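Local coordinates for protein DegQ (Legionella fallonii, PDB 3PV2) that acts as a self-compartmentizing protease of the HtrA family, assembling into large 12-meric particles, and probably also works as a chaperone, at residues L259-L267 with Q316-I324; S397-R405 with R441-I451. One frame throughout, in Å; residues are numbered along the deposited sequence.

Interaction 1: L259-L267 with Q316-I324; sequences LMGIFVQHL and QATQVKTTI
Ala317 and Val264 meet at one end of the groove between strand 262-266 and helix 318-324, the cleft in which PDZ domains characteristically receive a peptide as an added strand. Packing is tightest around Ala317, whose CB presses on the strand backbone, 3.5 Å from Gln265 C. Val264 CG2 lies in the branch between its backbone N and carbonyl carbon (chi1 -69° places CG1 beside N), and from there meets Ala317 CB at 4.1 Å and Val320 CB at 4.2 Å. Beside Ala317, at this close end, Gln316 NE2, which is bonded to Asn168 of a neighbouring subunit, lies in the plane of the His266 ring, 3.2 Å from His266 CE1. The CA separation grows from 5.0 Å at His266-Ala317 to 7.8 Å at Met260-Ile324, and side chains bridge the wider end: Met260 CB reaches Ile324 CG2 at 4.0 Å, the two chains crossing at about a right angle.

The solvent side is bridged by water instead, at the backbone groups of Val264, where a bound peptide would be expected to pair. One water takes the N-H of Val264 and, weakly, a proton of Lys321 NZ. A second accepts from Lys321 NZ and donates weakly to Val264 O.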
ATOM      1  N   LEU B 259      -8.067 -54.877   6.398  1.00 55.75           N
ATOM      2  CA  LEU B 259      -7.094 -54.708   7.427  1.00 52.12           C
ATOM      3  C   LEU B 259      -6.318 -55.989   7.630  1.00 49.16           C
ATOM      4  O   LEU B 259      -6.884 -57.084   7.646  1.00 46.70           O
ATOM      5  CB  LEU B 259      -7.813 -54.384   8.704  1.00 52.73           C
ATOM      6  CG  LEU B 259      -6.889 -54.253   9.893  1.00 53.92           C
ATOM      7  CD1 LEU B 259      -5.792 -53.262   9.489  1.00 59.30           C
ATOM      8  CD2 LEU B 259      -7.632 -53.824  11.140  1.00 55.69           C
ATOM      9  N   MET B 260      -5.018 -55.829   7.819  1.00 47.16           N
ATOM     10  CA  MET B 260      -4.161 -56.914   8.287  1.00 46.03           C
ATOM     11  C   MET B 260      -3.458 -56.593   9.622  1.00 42.82           C
ATOM     12  O   MET B 260      -3.336 -57.457  10.464  1.00 42.00           O
ATOM     13  CB  MET B 260      -3.179 -57.254   7.218  1.00 47.74           C
ATOM     14  CG  MET B 260      -2.202 -58.332   7.636  1.00 51.85           C
ATOM     15  SD  MET B 260      -3.043 -59.899   7.670  1.00 61.79           S
ATOM     16  CE  MET B 260      -3.530 -59.994   5.919  1.00 55.58           C
ATOM     17  N   GLY B 261      -3.061 -55.358   9.869  1.00 42.12           N
ATOM     18  CA  GLY B 261      -2.574 -54.969  11.218  1.00 42.13           C
ATOM     19  C   GLY B 261      -1.056 -55.137  11.488  1.00 43.55           C
ATOM     20  O   GLY B 261      -0.644 -55.329  12.643  1.00 42.00           O
ATOM     21  N   ILE B 262      -0.232 -55.011  10.457  1.00 44.04           N
ATOM     22  CA  ILE B 262       1.241 -55.038  10.630  1.00 46.70           C
ATOM     23  C   ILE B 262       2.010 -53.982   9.848  1.00 46.84           C
ATOM     24  O   ILE B 262       1.747 -53.783   8.657  1.00 47.63           O
ATOM     25  CB  ILE B 262       1.803 -56.303  10.085  1.00 46.87           C
ATOM     26  CG1 ILE B 262       1.597 -56.310   8.568  1.00 45.44           C
ATOM     27  CG2 ILE B 262       1.103 -57.479  10.726  1.00 49.42           C
ATOM     28  CD1 ILE B 262       2.555 -57.170   7.852  1.00 44.86           C
ATOM     29  N   PHE B 263       3.013 -53.389  10.484  1.00 44.70           N
ATOM     30  CA  PHE B 263       3.866 -52.482   9.812  1.00 42.86           C
ATOM     31  C   PHE B 263       5.106 -53.223   9.383  1.00 39.96           C
ATOM     32  O   PHE B 263       5.643 -54.053  10.141  1.00 36.94           O
ATOM     33  CB  PHE B 263       4.257 -51.394  10.797  1.00 46.30           C
ATOM     34  CG  PHE B 263       3.210 -50.323  11.019  1.00 52.66           C
ATOM     35  CD1 PHE B 263       1.920 -50.647  11.473  1.00 60.26           C
ATOM     36  CD2 PHE B 263       3.575 -48.959  10.899  1.00 60.64           C
ATOM     37  CE1 PHE B 263       0.966 -49.628  11.749  1.00 62.96           C
ATOM     38  CE2 PHE B 263       2.634 -47.927  11.160  1.00 62.79           C
ATOM     39  CZ  PHE B 263       1.336 -48.256  11.586  1.00 63.00           C
ATOM     40  N   VAL B 264       5.631 -52.892   8.206  1.00 36.49           N
ATOM     41  CA  VAL B 264       6.858 -53.443   7.762  1.00 34.11           C
ATOM     42  C   VAL B 264       7.867 -52.298   7.496  1.00 34.48           C
ATOM     43  O   VAL B 264       7.499 -51.142   7.438  1.00 35.25           O
ATOM     44  CB  VAL B 264       6.686 -54.318   6.571  1.00 34.88           C
ATOM     45  CG1 VAL B 264       5.930 -55.599   6.951  1.00 33.91           C
ATOM     46  CG2 VAL B 264       6.052 -53.533   5.419  1.00 35.35           C
ATOM     47  N   GLN B 265       9.140 -52.627   7.442  1.00 34.11           N
ATOM     48  CA  GLN B 265      10.149 -51.703   7.045  1.00 34.46           C
ATOM     49  C   GLN B 265      11.108 -52.475   6.127  1.00 34.61           C
ATOM     50  O   GLN B 265      11.125 -53.697   6.136  1.00 34.40           O
ATOM     51  CB  GLN B 265      10.897 -51.157   8.220  1.00 34.33           C
ATOM     52  CG  GLN B 265      11.925 -52.031   8.866  1.00 34.04           C
ATOM     53  CD  GLN B 265      12.451 -51.413  10.177  1.00 34.02           C
ATOM     54  OE1 GLN B 265      11.829 -51.656  11.167  1.00 33.84           O
ATOM     55  NE2 GLN B 265      13.548 -50.608  10.175  1.00 34.32           N
ATOM     56  N   HIS B 266      11.897 -51.713   5.400  1.00 35.12           N
ATOM     57  CA  HIS B 266      12.900 -52.228   4.457  1.00 36.16           C
ATOM     58  C   HIS B 266      13.984 -52.936   5.227  1.00 35.10           C
ATOM     59  O   HIS B 266      14.497 -52.413   6.246  1.00 34.89           O
ATOM     60  CB  HIS B 266      13.502 -51.054   3.618  1.00 38.43           C
ATOM     61  CG  HIS B 266      14.457 -51.501   2.547  1.00 46.31           C
ATOM     62  ND1 HIS B 266      14.042 -52.149   1.391  1.00 53.03           N
ATOM     63  CD2 HIS B 266      15.814 -51.396   2.458  1.00 52.38           C
ATOM     64  CE1 HIS B 266      15.113 -52.439   0.650  1.00 55.72           C
ATOM     65  NE2 HIS B 266      16.195 -51.997   1.275  1.00 54.91           N
ATOM     66  N   LEU B 267      14.337 -54.131   4.783  1.00 35.16           N
ATOM     67  CA  LEU B 267      15.395 -54.864   5.406  1.00 35.03           C
ATOM     68  C   LEU B 267      16.612 -54.516   4.597  1.00 35.55           C
ATOM     69  O   LEU B 267      16.804 -55.019   3.462  1.00 36.07           O
ATOM     70  CB  LEU B 267      15.074 -56.372   5.317  1.00 35.06           C
ATOM     71  CG  LEU B 267      16.170 -57.293   5.857  1.00 35.19           C
ATOM     72  CD1 LEU B 267      16.235 -57.178   7.328  1.00 34.82           C
ATOM     73  CD2 LEU B 267      16.010 -58.818   5.402  1.00 35.63           C
ATOM     74  N   GLN B 316      11.015 -57.037  -1.079  1.00 52.62           N
ATOM     75  CA  GLN B 316      11.063 -55.616  -0.716  1.00 53.45           C
ATOM     76  C   GLN B 316       9.873 -55.271   0.128  1.00 51.21           C
ATOM     77  O   GLN B 316       8.775 -55.745  -0.163  1.00 51.86           O
ATOM     78  CB  GLN B 316      10.951 -54.767  -1.967  1.00 56.58           C
ATOM     79  CG  GLN B 316      12.026 -54.993  -3.014  1.00 62.78           C
ATOM     80  CD  GLN B 316      12.981 -53.831  -3.057  1.00 69.18           C
ATOM     81  OE1 GLN B 316      13.264 -53.289  -4.125  1.00 76.31           O
ATOM     82  NE2 GLN B 316      13.458 -53.415  -1.894  1.00 69.66           N
ATOM     83  N   ALA B 317      10.070 -54.443   1.148  1.00 48.27           N
ATOM     84  CA  ALA B 317       8.979 -54.081   2.029  1.00 47.79           C
ATOM     85  C   ALA B 317       7.772 -53.467   1.271  1.00 47.82           C
ATOM     86  O   ALA B 317       6.640 -53.663   1.661  1.00 46.57           O
ATOM     87  CB  ALA B 317       9.438 -53.103   3.127  1.00 45.60           C
ATOM     88  N   THR B 318       8.021 -52.651   0.267  1.00 49.69           N
ATOM     89  CA  THR B 318       6.927 -52.027  -0.501  1.00 53.33           C
ATOM     90  C   THR B 318       5.933 -53.044  -1.082  1.00 53.03           C
ATOM     91  O   THR B 318       4.743 -52.795  -1.105  1.00 55.03           O
ATOM     92  CB  THR B 318       7.467 -51.167  -1.633  1.00 55.51           C
ATOM     93  OG1 THR B 318       8.560 -51.855  -2.265  1.00 59.64           O
ATOM     94  CG2 THR B 318       7.938 -49.828  -1.071  1.00 56.57           C
ATOM     95  N   GLN B 319       6.401 -54.211  -1.431  1.00 52.05           N
ATOM     96  CA  GLN B 319       5.515 -55.235  -1.995  1.00 53.87           C
ATOM     97  C   GLN B 319       4.476 -55.763  -1.013  1.00 53.07           C
ATOM     98  O   GLN B 319       3.464 -56.274  -1.446  1.00 54.57           O
ATOM     99  CB  GLN B 319       6.284 -56.439  -2.570  1.00 53.13           C
ATOM    100  CG  GLN B 319       7.341 -56.109  -3.485  1.00 55.02           C
ATOM    101  CD  GLN B 319       8.218 -57.321  -3.792  1.00 61.03           C
ATOM    102  OE1 GLN B 319       8.811 -57.926  -2.906  1.00 59.90           O
ATOM    103  NE2 GLN B 319       8.284 -57.687  -5.062  1.00 68.12           N
ATOM    104  N   VAL B 320       4.681 -55.617   0.292  1.00 51.69           N
ATOM    105  CA  VAL B 320       3.760 -56.205   1.225  1.00 50.56           C
ATOM    106  C   VAL B 320       2.478 -55.411   1.186  1.00 53.99           C
ATOM    107  O   VAL B 320       1.365 -55.960   1.123  1.00 53.66           O
ATOM    108  CB  VAL B 320       4.348 -56.211   2.614  1.00 50.11           C
ATOM    109  CG1 VAL B 320       3.268 -56.474   3.689  1.00 43.92           C
ATOM    110  CG2 VAL B 320       5.490 -57.197   2.680  1.00 45.27           C
ATOM    111  N   LYS B 321       2.652 -54.106   1.123  1.00 57.67           N
ATOM    112  CA  LYS B 321       1.555 -53.132   1.266  1.00 61.50           C
ATOM    113  C   LYS B 321       0.695 -53.258   0.024  1.00 65.01           C
ATOM    114  O   LYS B 321      -0.531 -53.517   0.070  1.00 66.43           O
ATOM    115  CB  LYS B 321       2.179 -51.751   1.409  1.00 63.31           C
ATOM    116  CG  LYS B 321       3.679 -51.847   1.999  1.00 64.88           C
ATOM    117  CD  LYS B 321       4.321 -50.496   2.472  1.00 70.70           C
ATOM    118  CE  LYS B 321       3.860 -50.055   3.885  1.00 71.59           C
ATOM    119  NZ  LYS B 321       4.842 -49.108   4.583  1.00 73.97           N
ATOM    120  N   THR B 322       1.391 -53.183  -1.096  1.00 66.96           N
ATOM    121  CA  THR B 322       0.871 -53.578  -2.358  1.00 68.85           C
ATOM    122  C   THR B 322       0.148 -54.931  -2.357  1.00 69.09           C
ATOM    123  O   THR B 322      -1.058 -54.962  -2.590  1.00 70.73           O
ATOM    124  CB  THR B 322       2.027 -53.519  -3.376  1.00 70.30           C
ATOM    125  OG1 THR B 322       2.403 -52.130  -3.542  1.00 70.84           O
ATOM    126  CG2 THR B 322       1.659 -54.180  -4.715  1.00 70.96           C
ATOM    127  N   THR B 323       0.839 -56.040  -2.128  1.00 68.00           N
ATOM    128  CA  THR B 323       0.195 -57.350  -2.262  1.00 67.80           C
ATOM    129  C   THR B 323      -1.025 -57.508  -1.337  1.00 68.36           C
ATOM    130  O   THR B 323      -1.990 -58.178  -1.701  1.00 69.62           O
ATOM    131  CB  THR B 323       1.139 -58.502  -1.938  1.00 67.13           C
ATOM    132  OG1 THR B 323       2.318 -58.409  -2.740  1.00 67.20           O
ATOM    133  CG2 THR B 323       0.456 -59.849  -2.162  1.00 65.82           C
ATOM    134  N   ILE B 324      -1.007 -56.881  -0.169  1.00 67.24           N
ATOM    135  CA  ILE B 324      -2.073 -57.105   0.822  1.00 67.69           C
ATOM    136  C   ILE B 324      -3.242 -56.125   0.684  1.00 68.67           C
ATOM    137  O   ILE B 324      -4.408 -56.510   0.776  1.00 67.30           O
ATOM    138  CB  ILE B 324      -1.552 -56.966   2.264  1.00 66.37           C
ATOM    139  CG1 ILE B 324      -0.804 -58.222   2.705  1.00 66.11           C
ATOM    140  CG2 ILE B 324      -2.690 -56.765   3.235  1.00 66.33           C
ATOM    141  CD1 ILE B 324      -0.118 -58.034   4.060  1.00 63.68           C
TER
HETATM  142  O   HOH W   1       3.752 -50.780   6.867  1.00 48.88           O
HETATM  143  O   HOH W   2       5.519 -48.418   6.976  1.00 78.14           O
HETATM  144  O   HOH W   3      11.236 -51.804   0.568  1.00 59.65           O
HETATM  145  O   HOH W   4      12.974 -54.970   2.328  1.00 37.19           O

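Interaction 2: S397-R405 with R441-I451; sequences SAGWRAGIR and RGPGSMYLLVI
Gly403 O is gripped by Arg441 NH2 at 3.0 Å and by a water that also accepts from Arg441 NH1, a double hold joining the end of helix 398-402 to the type II' turn of the final hairpin in the second PDZ domain. The oxygen and the water both lie at the edge of the guanidinium, in its plane, and the direct bond has an N-H...O angle of 146°. Arg405 covers one face of that group with CB and CG. Asp408 makes a salt bridge to Arg441 NH2 and accepts from Arg405 N, and so probably offsets the charge of these neighbouring arginines.

The oxygen sits where it does because the helix is closed by a Schellman motif at Gly403, whose positive phi (114°) turns the chain out. At the other end Ser397 is the N-cap, its OG accepting from Trp400 N. Arg405 folds back to reinforce the last turn: NH1 donates to Trp400 O at 2.9 Å and to Ile404 O, while its guanidinium lies over a face of the Trp400 ring.

Along the strand the join is mainly apolar. Val450 contributes both methyls, with CG1 against Ala398 CB at 3.8 Å. Its CG2, set beside the backbone N by chi1 of -179°, meets Ala402 CB and Ile404 CD1. Leu448 CD2 packs on Ile404 CG1 at 3.9 Å. Polar atoms join in as well: Ala402 CB sits 3.4 Å from the carbonyl Leu449 O, and two waters bridge the backbones, one accepting from Ile451 N and lying 2.8 Å from Ala398 O, the other accepting from Leu449 N and donating weakly to Ala402 O. The C-terminal carboxylate closes the row, Ile451 OXT forming a long salt bridge to Arg401 NH2 at 3.6 Å.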
ATOM      1  N   SER B 397     -13.765 -41.688  20.585  1.00 38.60           N
ATOM      2  CA  SER B 397     -13.971 -42.580  21.743  1.00 35.83           C
ATOM      3  C   SER B 397     -15.204 -42.242  22.545  1.00 34.50           C
ATOM      4  O   SER B 397     -15.686 -41.106  22.509  1.00 34.32           O
ATOM      5  CB  SER B 397     -12.709 -42.521  22.592  1.00 35.10           C
ATOM      6  OG  SER B 397     -12.470 -41.183  23.065  1.00 33.61           O
ATOM      7  N   ALA B 398     -15.709 -43.206  23.303  1.00 33.75           N
ATOM      8  CA  ALA B 398     -16.747 -42.951  24.232  1.00 33.60           C
ATOM      9  C   ALA B 398     -16.322 -41.962  25.297  1.00 33.16           C
ATOM     10  O   ALA B 398     -17.118 -41.142  25.755  1.00 33.30           O
ATOM     11  CB  ALA B 398     -17.231 -44.239  24.826  1.00 33.51           C
ATOM     12  N   GLY B 399     -15.024 -41.956  25.602  1.00 32.79           N
ATOM     13  CA  GLY B 399     -14.438 -41.049  26.547  1.00 32.48           C
ATOM     14  C   GLY B 399     -14.521 -39.617  26.099  1.00 32.89           C
ATOM     15  O   GLY B 399     -15.063 -38.752  26.798  1.00 32.96           O
ATOM     16  N   TRP B 400     -14.067 -39.385  24.870  1.00 33.34           N
ATOM     17  CA  TRP B 400     -14.103 -38.066  24.290  1.00 33.98           C
ATOM     18  C   TRP B 400     -15.559 -37.566  24.236  1.00 34.47           C
ATOM     19  O   TRP B 400     -15.849 -36.455  24.629  1.00 34.82           O
ATOM     20  CB  TRP B 400     -13.513 -38.076  22.866  1.00 34.57           C
ATOM     21  CG  TRP B 400     -13.530 -36.766  22.255  1.00 37.59           C
ATOM     22  CD1 TRP B 400     -14.603 -36.177  21.652  1.00 45.70           C
ATOM     23  CD2 TRP B 400     -12.486 -35.817  22.215  1.00 43.66           C
ATOM     24  NE1 TRP B 400     -14.278 -34.923  21.213  1.00 46.86           N
ATOM     25  CE2 TRP B 400     -12.978 -34.679  21.538  1.00 49.56           C
ATOM     26  CE3 TRP B 400     -11.180 -35.807  22.667  1.00 49.28           C
ATOM     27  CZ2 TRP B 400     -12.199 -33.537  21.297  1.00 54.46           C
ATOM     28  CZ3 TRP B 400     -10.371 -34.652  22.405  1.00 55.59           C
ATOM     29  CH2 TRP B 400     -10.904 -33.536  21.738  1.00 55.28           C
ATOM     30  N   ARG B 401     -16.439 -38.402  23.759  1.00 34.60           N
ATOM     31  CA  ARG B 401     -17.876 -38.014  23.686  1.00 35.53           C
ATOM     32  C   ARG B 401     -18.442 -37.600  25.052  1.00 34.94           C
ATOM     33  O   ARG B 401     -19.305 -36.739  25.140  1.00 36.37           O
ATOM     34  CB  ARG B 401     -18.748 -39.186  23.283  1.00 36.58           C
ATOM     35  CG  ARG B 401     -18.976 -39.365  21.852  1.00 45.97           C
ATOM     36  CD  ARG B 401     -20.352 -40.203  21.598  1.00 49.91           C
ATOM     37  NE  ARG B 401     -20.437 -41.543  22.213  1.00 52.56           N
ATOM     38  CZ  ARG B 401     -19.656 -42.588  21.867  1.00 54.99           C
ATOM     39  NH1 ARG B 401     -18.686 -42.442  20.960  1.00 52.29           N
ATOM     40  NH2 ARG B 401     -19.821 -43.783  22.467  1.00 57.55           N
ATOM     41  N   ALA B 402     -18.050 -38.311  26.086  1.00 34.14           N
ATOM     42  CA  ALA B 402     -18.495 -38.009  27.457  1.00 33.93           C
ATOM     43  C   ALA B 402     -17.858 -36.726  27.913  1.00 34.05           C
ATOM     44  O   ALA B 402     -18.331 -36.102  28.860  1.00 34.20           O
ATOM     45  CB  ALA B 402     -18.101 -39.087  28.425  1.00 33.19           C
ATOM     46  N   GLY B 403     -16.805 -36.300  27.261  1.00 34.11           N
ATOM     47  CA  GLY B 403     -16.174 -35.043  27.678  1.00 34.39           C
ATOM     48  C   GLY B 403     -14.778 -35.126  28.243  1.00 33.83           C
ATOM     49  O   GLY B 403     -14.220 -34.136  28.597  1.00 34.12           O
ATOM     50  N   ILE B 404     -14.193 -36.301  28.330  1.00 33.16           N
ATOM     51  CA  ILE B 404     -12.804 -36.400  28.775  1.00 32.80           C
ATOM     52  C   ILE B 404     -11.916 -35.763  27.740  1.00 33.29           C
ATOM     53  O   ILE B 404     -12.132 -35.922  26.509  1.00 33.67           O
ATOM     54  CB  ILE B 404     -12.466 -37.878  28.900  1.00 32.24           C
ATOM     55  CG1 ILE B 404     -13.380 -38.500  29.967  1.00 31.92           C
ATOM     56  CG2 ILE B 404     -11.002 -38.094  29.192  1.00 32.04           C
ATOM     57  CD1 ILE B 404     -13.238 -40.015  30.075  1.00 31.59           C
ATOM     58  N   ARG B 405     -10.886 -35.053  28.203  1.00 33.42           N
ATOM     59  CA  ARG B 405      -9.884 -34.486  27.304  1.00 33.98           C
ATOM     60  C   ARG B 405      -8.442 -34.737  27.803  1.00 33.75           C
ATOM     61  O   ARG B 405      -8.197 -34.902  29.028  1.00 33.33           O
ATOM     62  CB  ARG B 405     -10.091 -32.963  27.235  1.00 36.00           C
ATOM     63  CG  ARG B 405     -11.405 -32.511  26.569  1.00 36.53           C
ATOM     64  CD  ARG B 405     -11.419 -32.743  25.065  1.00 39.74           C
ATOM     65  NE  ARG B 405     -12.711 -32.362  24.476  1.00 42.28           N
ATOM     66  CZ  ARG B 405     -13.802 -33.113  24.435  1.00 43.89           C
ATOM     67  NH1 ARG B 405     -13.840 -34.357  24.952  1.00 40.30           N
ATOM     68  NH2 ARG B 405     -14.864 -32.628  23.826  1.00 45.21           N
ATOM     69  N   ARG B 441      -9.410 -31.301  36.294  1.00 34.17           N
ATOM     70  CA  ARG B 441      -8.964 -30.586  35.134  1.00 36.60           C
ATOM     71  C   ARG B 441      -8.497 -29.205  35.632  1.00 38.28           C
ATOM     72  O   ARG B 441      -9.312 -28.375  36.057  1.00 39.53           O
ATOM     73  CB  ARG B 441     -10.126 -30.423  34.132  1.00 36.67           C
ATOM     74  CG  ARG B 441      -9.767 -29.424  32.972  1.00 43.12           C
ATOM     75  CD  ARG B 441     -10.723 -29.504  31.734  1.00 48.57           C
ATOM     76  NE  ARG B 441     -11.183 -30.887  31.460  1.00 49.73           N
ATOM     77  CZ  ARG B 441     -12.236 -31.198  30.729  1.00 53.97           C
ATOM     78  NH1 ARG B 441     -12.998 -30.229  30.226  1.00 56.43           N
ATOM     79  NH2 ARG B 441     -12.559 -32.486  30.539  1.00 53.77           N
ATOM     80  N   GLY B 442      -7.205 -29.009  35.596  1.00 39.84           N
ATOM     81  CA  GLY B 442      -6.578 -27.837  36.258  1.00 41.39           C
ATOM     82  C   GLY B 442      -7.064 -27.620  37.679  1.00 40.80           C
ATOM     83  O   GLY B 442      -6.830 -28.444  38.509  1.00 39.58           O
ATOM     84  N   PRO B 443      -7.732 -26.520  37.956  1.00 42.82           N
ATOM     85  CA  PRO B 443      -8.076 -26.271  39.358  1.00 42.96           C
ATOM     86  C   PRO B 443      -9.429 -26.809  39.716  1.00 42.41           C
ATOM     87  O   PRO B 443      -9.788 -26.768  40.900  1.00 41.14           O
ATOM     88  CB  PRO B 443      -8.089 -24.729  39.453  1.00 45.72           C
ATOM     89  CG  PRO B 443      -8.517 -24.278  38.085  1.00 48.38           C
ATOM     90  CD  PRO B 443      -8.167 -25.414  37.088  1.00 45.58           C
ATOM     91  N   GLY B 444     -10.173 -27.334  38.726  1.00 40.15           N
ATOM     92  CA  GLY B 444     -11.528 -27.820  39.010  1.00 39.93           C
ATOM     93  C   GLY B 444     -11.688 -29.326  38.776  1.00 37.28           C
ATOM     94  O   GLY B 444     -10.744 -30.043  38.595  1.00 36.73           O
ATOM     95  N   SER B 445     -12.906 -29.795  38.799  1.00 37.30           N
ATOM     96  CA  SER B 445     -13.193 -31.212  38.724  1.00 35.26           C
ATOM     97  C   SER B 445     -14.555 -31.335  38.148  1.00 34.73           C
ATOM     98  O   SER B 445     -15.346 -30.422  38.267  1.00 36.69           O
ATOM     99  CB  SER B 445     -13.153 -31.812  40.119  1.00 34.92           C
ATOM    100  OG  SER B 445     -11.818 -32.034  40.582  1.00 41.33           O
ATOM    101  N   MET B 446     -14.867 -32.490  37.600  1.00 34.08           N
ATOM    102  CA  MET B 446     -16.221 -32.821  37.260  1.00 34.21           C
ATOM    103  C   MET B 446     -16.487 -34.315  37.147  1.00 33.53           C
ATOM    104  O   MET B 446     -15.570 -35.088  36.860  1.00 32.94           O
ATOM    105  CB  MET B 446     -16.680 -32.157  35.979  1.00 36.29           C
ATOM    106  CG  MET B 446     -15.815 -32.433  34.798  1.00 44.85           C
ATOM    107  SD  MET B 446     -16.435 -31.340  33.438  1.00 68.61           S
ATOM    108  CE  MET B 446     -18.066 -30.883  34.065  1.00 58.10           C
ATOM    109  N   TYR B 447     -17.758 -34.676  37.339  1.00 33.77           N
ATOM    110  CA  TYR B 447     -18.180 -36.017  37.101  1.00 33.36           C
ATOM    111  C   TYR B 447     -18.683 -36.193  35.653  1.00 33.41           C
ATOM    112  O   TYR B 447     -19.397 -35.330  35.185  1.00 34.04           O
ATOM    113  CB  TYR B 447     -19.301 -36.454  38.065  1.00 33.72           C
ATOM    114  CG  TYR B 447     -18.821 -36.746  39.457  1.00 33.66           C
ATOM    115  CD1 TYR B 447     -18.398 -38.033  39.806  1.00 33.26           C
ATOM    116  CD2 TYR B 447     -18.907 -35.773  40.471  1.00 34.21           C
ATOM    117  CE1 TYR B 447     -17.964 -38.328  41.087  1.00 33.37           C
ATOM    118  CE2 TYR B 447     -18.512 -36.045  41.742  1.00 34.28           C
ATOM    119  CZ  TYR B 447     -18.042 -37.336  42.075  1.00 33.87           C
ATOM    120  OH  TYR B 447     -17.703 -37.635  43.365  1.00 34.13           O
ATOM    121  N   LEU B 448     -18.318 -37.298  34.984  1.00 32.91           N
ATOM    122  CA  LEU B 448     -18.705 -37.486  33.566  1.00 33.03           C
ATOM    123  C   LEU B 448     -19.203 -38.898  33.498  1.00 32.84           C
ATOM    124  O   LEU B 448     -18.680 -39.743  34.198  1.00 32.48           O
ATOM    125  CB  LEU B 448     -17.418 -37.438  32.772  1.00 32.67           C
ATOM    126  CG  LEU B 448     -16.962 -36.149  32.135  1.00 33.51           C
ATOM    127  CD1 LEU B 448     -17.795 -34.930  32.453  1.00 33.82           C
ATOM    128  CD2 LEU B 448     -15.487 -36.007  32.107  1.00 34.23           C
ATOM    129  N   LEU B 449     -20.155 -39.203  32.652  1.00 33.21           N
ATOM    130  CA  LEU B 449     -20.591 -40.558  32.530  1.00 33.17           C
ATOM    131  C   LEU B 449     -20.204 -41.029  31.187  1.00 33.08           C
ATOM    132  O   LEU B 449     -20.593 -40.451  30.236  1.00 33.46           O
ATOM    133  CB  LEU B 449     -22.094 -40.580  32.602  1.00 33.86           C
ATOM    134  CG  LEU B 449     -22.698 -40.997  33.926  1.00 38.19           C
ATOM    135  CD1 LEU B 449     -24.246 -40.877  33.791  1.00 46.73           C
ATOM    136  CD2 LEU B 449     -22.330 -42.487  34.220  1.00 36.16           C
ATOM    137  N   VAL B 450     -19.381 -42.041  31.109  1.00 32.68           N
ATOM    138  CA  VAL B 450     -18.962 -42.577  29.873  1.00 32.69           C
ATOM    139  C   VAL B 450     -19.903 -43.747  29.545  1.00 33.10           C
ATOM    140  O   VAL B 450     -20.111 -44.627  30.355  1.00 33.13           O
ATOM    141  CB  VAL B 450     -17.540 -43.114  30.020  1.00 32.23           C
ATOM    142  CG1 VAL B 450     -17.087 -43.678  28.609  1.00 32.38           C
ATOM    143  CG2 VAL B 450     -16.610 -41.970  30.542  1.00 31.92           C
ATOM    144  N   ILE B 451     -20.516 -43.724  28.368  1.00 35.39           N
ATOM    145  CA  ILE B 451     -21.552 -44.717  28.067  1.00 41.05           C
ATOM    146  C   ILE B 451     -21.309 -45.252  26.678  1.00 44.38           C
ATOM    147  O   ILE B 451     -21.703 -46.369  26.380  1.00 49.25           O
ATOM    148  CB  ILE B 451     -22.979 -44.144  28.072  1.00 42.78           C
ATOM    149  CG1 ILE B 451     -23.112 -42.941  27.141  1.00 44.75           C
ATOM    150  CG2 ILE B 451     -23.512 -43.714  29.537  1.00 43.06           C
ATOM    151  CD1 ILE B 451     -24.587 -42.332  27.178  1.00 47.07           C
ATOM    152  OXT ILE B 451     -20.768 -44.576  25.806  1.00 47.23           O
TER
HETATM  153  O   HOH W   5     -19.754 -41.775  26.291  1.00 33.91           O
HETATM  154  O   HOH W   6     -20.825 -37.005  30.862  1.00 44.05           O
HETATM  155  O   HOH W   7     -15.644 -31.487  28.942  1.00 55.90           O

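Overall arrangement
Interactions 1 and 2 lie in successive PDZ domains of the chain: interaction 1 comes first and belongs to the first domain, interaction 2 follows in the second, with helix 353-362 between them. Each sets a helix against a strand of its own antiparallel sheet, one at the groove, the other beside the chain terminus. Within a chain their centres are 38 Å apart and their nearest atoms about 17 Å, and they do not contact each other. Between subunits their strands meet: Gln265 OE1 in strand 262-266 accepts from Tyr447 N in the last strand of a neighbouring subunit. Such PDZ-to-PDZ contacts connect subunits of the 12-mer.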